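Local coordinates for protein N-alpha-acetyltransferase 30 (Saccharomyces cerevisiae, PDB 6YGA) that acetylates the N-terminal methionine of target proteins, such as the L-A virus GAG protein, as the catalytic subunit of the NatC complex, at residues A125-Y130 with F135-R140. Numbering follows the deposited sequence.
Sequences AALNLY and FIRMKR. With EDO (1,2-ethanediol), chain B; EDO (1,2-ethanediol), chain K.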
ATOM      1  N   ALA A 125       2.992 -20.230   8.758  1.00 58.64           N
ATOM      2  CA  ALA A 125       2.364 -21.539   8.616  1.00 58.86           C
ATOM      3  C   ALA A 125       1.466 -21.596   7.385  1.00 54.32           C
ATOM      4  O   ALA A 125       1.421 -22.618   6.690  1.00 53.90           O
ATOM      5  CB  ALA A 125       1.577 -21.882   9.880  1.00 63.22           C
ATOM      6  N   ALA A 126       0.747 -20.508   7.096  1.00 51.52           N
ATOM      7  CA  ALA A 126      -0.100 -20.478   5.906  1.00 51.43           C
ATOM      8  C   ALA A 126       0.738 -20.417   4.635  1.00 51.47           C
ATOM      9  O   ALA A 126       0.434 -21.104   3.652  1.00 51.72           O
ATOM     10  CB  ALA A 126      -1.061 -19.294   5.971  1.00 47.76           C
ATOM     11  N   LEU A 127       1.795 -19.600   4.636  1.00 51.98           N
ATOM     12  CA  LEU A 127       2.671 -19.514   3.470  1.00 50.44           C
ATOM     13  C   LEU A 127       3.331 -20.854   3.179  1.00 49.61           C
ATOM     14  O   LEU A 127       3.431 -21.264   2.017  1.00 47.65           O
ATOM     15  CB  LEU A 127       3.735 -18.435   3.683  1.00 50.19           C
ATOM     16  CG  LEU A 127       3.271 -16.977   3.659  1.00 49.04           C
ATOM     17  CD1 LEU A 127       4.422 -16.027   3.970  1.00 48.26           C
ATOM     18  CD2 LEU A 127       2.661 -16.652   2.309  1.00 47.42           C
ATOM     19  N   ASN A 128       3.787 -21.550   4.222  1.00 51.67           N
ATOM     20  CA  ASN A 128       4.432 -22.842   4.018  1.00 55.02           C
ATOM     21  C   ASN A 128       3.448 -23.865   3.463  1.00 55.07           C
ATOM     22  O   ASN A 128       3.808 -24.682   2.606  1.00 55.98           O
ATOM     23  CB  ASN A 128       5.046 -23.326   5.331  1.00 58.38           C
ATOM     24  CG  ASN A 128       5.872 -24.584   5.162  1.00 65.26           C
ATOM     25  OD1 ASN A 128       7.076 -24.523   4.909  1.00 69.24           O
ATOM     26  ND2 ASN A 128       5.231 -25.737   5.313  1.00 67.60           N
ATOM     27  N   LEU A 129       2.198 -23.827   3.924  1.00 53.03           N
ATOM     28  CA  LEU A 129       1.200 -24.783   3.451  1.00 52.84           C
ATOM     29  C   LEU A 129       0.863 -24.554   1.981  1.00 48.40           C
ATOM     30  O   LEU A 129       0.818 -25.502   1.188  1.00 48.16           O
ATOM     31  CB  LEU A 129      -0.052 -24.691   4.329  1.00 55.75           C
ATOM     32  CG  LEU A 129      -1.393 -25.279   3.883  1.00 57.98           C
ATOM     33  CD1 LEU A 129      -1.259 -26.700   3.366  1.00 62.92           C
ATOM     34  CD2 LEU A 129      -2.365 -25.234   5.051  1.00 59.16           C
ATOM     35  N   TYR A 130       0.635 -23.298   1.595  1.00 44.96           N
ATOM     36  CA  TYR A 130       0.197 -22.998   0.235  1.00 46.76           C
ATOM     37  C   TYR A 130       1.349 -23.070  -0.763  1.00 46.46           C
ATOM     38  O   TYR A 130       1.207 -23.659  -1.840  1.00 46.28           O
ATOM     39  CB  TYR A 130      -0.471 -21.624   0.201  1.00 46.55           C
ATOM     40  CG  TYR A 130      -1.818 -21.615   0.881  1.00 48.62           C
ATOM     41  CD1 TYR A 130      -2.774 -22.574   0.568  1.00 50.27           C
ATOM     42  CD2 TYR A 130      -2.129 -20.670   1.850  1.00 48.92           C
ATOM     43  CE1 TYR A 130      -4.004 -22.582   1.183  1.00 52.13           C
ATOM     44  CE2 TYR A 130      -3.361 -20.671   2.478  1.00 51.70           C
ATOM     45  CZ  TYR A 130      -4.295 -21.631   2.137  1.00 54.02           C
ATOM     46  OH  TYR A 130      -5.526 -21.645   2.751  1.00 56.77           O
ATOM     47  N   PHE A 135       1.692 -22.788  -4.954  1.00 40.90           N
ATOM     48  CA  PHE A 135       1.353 -21.374  -4.953  1.00 39.23           C
ATOM     49  C   PHE A 135       2.619 -20.528  -4.987  1.00 40.16           C
ATOM     50  O   PHE A 135       3.644 -20.888  -4.399  1.00 42.88           O
ATOM     51  CB  PHE A 135       0.535 -21.022  -3.709  1.00 40.51           C
ATOM     52  CG  PHE A 135      -0.923 -21.386  -3.799  1.00 40.52           C
ATOM     53  CD1 PHE A 135      -1.358 -22.659  -3.464  1.00 41.26           C
ATOM     54  CD2 PHE A 135      -1.861 -20.444  -4.191  1.00 39.41           C
ATOM     55  CE1 PHE A 135      -2.701 -22.992  -3.534  1.00 42.58           C
ATOM     56  CE2 PHE A 135      -3.208 -20.769  -4.265  1.00 41.19           C
ATOM     57  CZ  PHE A 135      -3.628 -22.044  -3.934  1.00 42.48           C
ATOM     58  N   ILE A 136       2.544 -19.397  -5.685  1.00 36.43           N
ATOM     59  CA  ILE A 136       3.597 -18.395  -5.659  1.00 36.25           C
ATOM     60  C   ILE A 136       2.964 -17.041  -5.377  1.00 36.59           C
ATOM     61  O   ILE A 136       1.785 -16.807  -5.655  1.00 35.47           O
ATOM     62  CB  ILE A 136       4.420 -18.348  -6.966  1.00 35.80           C
ATOM     63  CG1 ILE A 136       3.510 -18.121  -8.174  1.00 32.98           C
ATOM     64  CG2 ILE A 136       5.243 -19.620  -7.126  1.00 33.83           C
ATOM     65  CD1 ILE A 136       4.262 -17.997  -9.486  1.00 32.21           C
ATOM     66  N   ARG A 137       3.769 -16.152  -4.804  1.00 35.23           N
ATOM     67  CA  ARG A 137       3.323 -14.806  -4.479  1.00 33.70           C
ATOM     68  C   ARG A 137       3.336 -13.939  -5.731  1.00 34.51           C
ATOM     69  O   ARG A 137       4.362 -13.823  -6.411  1.00 36.56           O
ATOM     70  CB  ARG A 137       4.222 -14.207  -3.400  1.00 33.93           C
ATOM     71  CG  ARG A 137       4.502 -15.179  -2.264  1.00 37.32           C
ATOM     72  CD  ARG A 137       5.607 -14.697  -1.347  1.00 39.52           C
ATOM     73  NE  ARG A 137       5.980 -15.734  -0.390  1.00 41.70           N
ATOM     74  CZ  ARG A 137       6.993 -15.641   0.464  1.00 44.88           C
ATOM     75  NH1 ARG A 137       7.750 -14.552   0.488  1.00 47.14           N
ATOM     76  NH2 ARG A 137       7.253 -16.642   1.294  1.00 46.05           N
HETATM   77  N   MSE A 138       2.197 -13.330  -6.034  1.00 31.87           N
HETATM   78  CA  MSE A 138       2.063 -12.528  -7.241  1.00 35.89           C
HETATM   79  C   MSE A 138       1.913 -11.045  -6.934  1.00 38.58           C
HETATM   80  O   MSE A 138       1.970 -10.212  -7.837  1.00 41.72           O
HETATM   81  CB  MSE A 138       0.868 -13.011  -8.068  1.00 36.78           C
HETATM   82  CG  MSE A 138       1.080 -14.377  -8.698  1.00 38.61           C
HETATM   83 SE   MSE A 138       2.654 -14.394  -9.849  0.58 44.24          SE
HETATM   84  CE  MSE A 138       2.045 -13.149 -11.220  1.00 46.13           C
ATOM     85  N   LYS A 139       1.735 -10.713  -5.658  1.00 38.88           N
ATOM     86  CA  LYS A 139       1.450  -9.336  -5.288  1.00 38.52           C
ATOM     87  C   LYS A 139       1.624  -9.179  -3.786  1.00 36.40           C
ATOM     88  O   LYS A 139       1.414 -10.128  -3.025  1.00 37.18           O
ATOM     89  CB  LYS A 139       0.026  -8.946  -5.704  1.00 43.79           C
ATOM     90  CG  LYS A 139      -0.269  -7.458  -5.717  1.00 48.12           C
ATOM     91  CD  LYS A 139      -1.693  -7.219  -6.201  1.00 50.60           C
ATOM     92  CE  LYS A 139      -1.959  -5.760  -6.517  1.00 53.71           C
ATOM     93  NZ  LYS A 139      -3.323  -5.577  -7.081  1.00 56.32           N
ATOM     94  N   ARG A 140       2.011  -7.976  -3.371  1.00 35.06           N
ATOM     95  CA  ARG A 140       2.090  -7.613  -1.962  1.00 36.65           C
ATOM     96  C   ARG A 140       1.253  -6.365  -1.739  1.00 39.38           C
ATOM     97  O   ARG A 140       1.430  -5.363  -2.440  1.00 41.27           O
ATOM     98  CB  ARG A 140       3.535  -7.366  -1.521  1.00 37.82           C
ATOM     99  CG  ARG A 140       3.712  -7.266  -0.009  1.00 36.87           C
ATOM    100  CD  ARG A 140       5.138  -6.866   0.352  1.00 38.25           C
ATOM    101  NE  ARG A 140       5.322  -6.661   1.788  1.00 38.83           N
ATOM    102  CZ  ARG A 140       6.053  -7.451   2.571  1.00 39.21           C
ATOM    103  NH1 ARG A 140       6.678  -8.504   2.061  1.00 38.03           N
ATOM    104  NH2 ARG A 140       6.162  -7.184   3.866  1.00 38.00           N
TER
HETATM  105  C1  EDO B 823       5.141 -11.208 -11.342  1.00 68.72           C
HETATM  106  O1  EDO B 823       6.398 -11.440 -10.696  1.00 66.40           O
HETATM  107  C2  EDO B 823       4.392 -10.079 -10.641  1.00 70.16           C
HETATM  108  O2  EDO B 823       4.058 -10.469  -9.305  1.00 70.04           O
HETATM  109  C1  EDO K 208      -6.268 -18.049   3.129  1.00 69.08           C
HETATM  110  O1  EDO K 208      -5.702 -18.634   4.310  1.00 69.84           O
HETATM  111  C2  EDO K 208      -7.784 -18.178   3.187  1.00 67.84           C
HETATM  112  O2  EDO K 208      -8.263 -17.467   4.332  1.00 68.96           O
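Y130 and F135 form an edge-to-face aromatic pair, with ring centroids 5.4 Å apart. Their planes meet at 63°, the edge of Y130 being turned to the face of F135. Both side chains take the same first torsion, with CG anti to the carbonyl carbon, and they lie side by side pointing the same way. At the root of the pair, Y130 CB packs on F135 CD1 at 3.9 Å. The backbone closes the turn beside it, F135 N donating to Y130 O over 3.3 Å with an N-H...O angle of 148°. This donor stands above the carbonyl plane, while the F135 ring presents its edge to the same oxygen, CD1 lying 3.2 Å from Y130 O. At the far end of the tyrosine, OH makes a weak hydrogen bond to O1 of an ethanediol, probably from the crystallisation liquor.

The second point of contact is apolar against charged. L127 CD1 sits over one face of the R137 guanidinium, 3.9 Å from NH2, and the two side chains cross at roughly a right angle. R137 reaches this methyl because its chain is extended from CG to NE; there its charge is met by a salt bridge from NE to E131, and NH1 bonds to D458 O of the N-alpha-acetyltransferase 35 chain.

In this GNAT fold the contact packs the end of helix 124-131 on the start of strand 136-141, one of the two edge strands of the sheet within this chain. F135 lies just before the strand, and a four-residue link joins the two segments. Y130 and F135 both pack on L117 of strand 114-120 and against helix 95-109, through V100 and I104 respectively, while strand 151-157 pairs with 136-141 and receives F135 on L156.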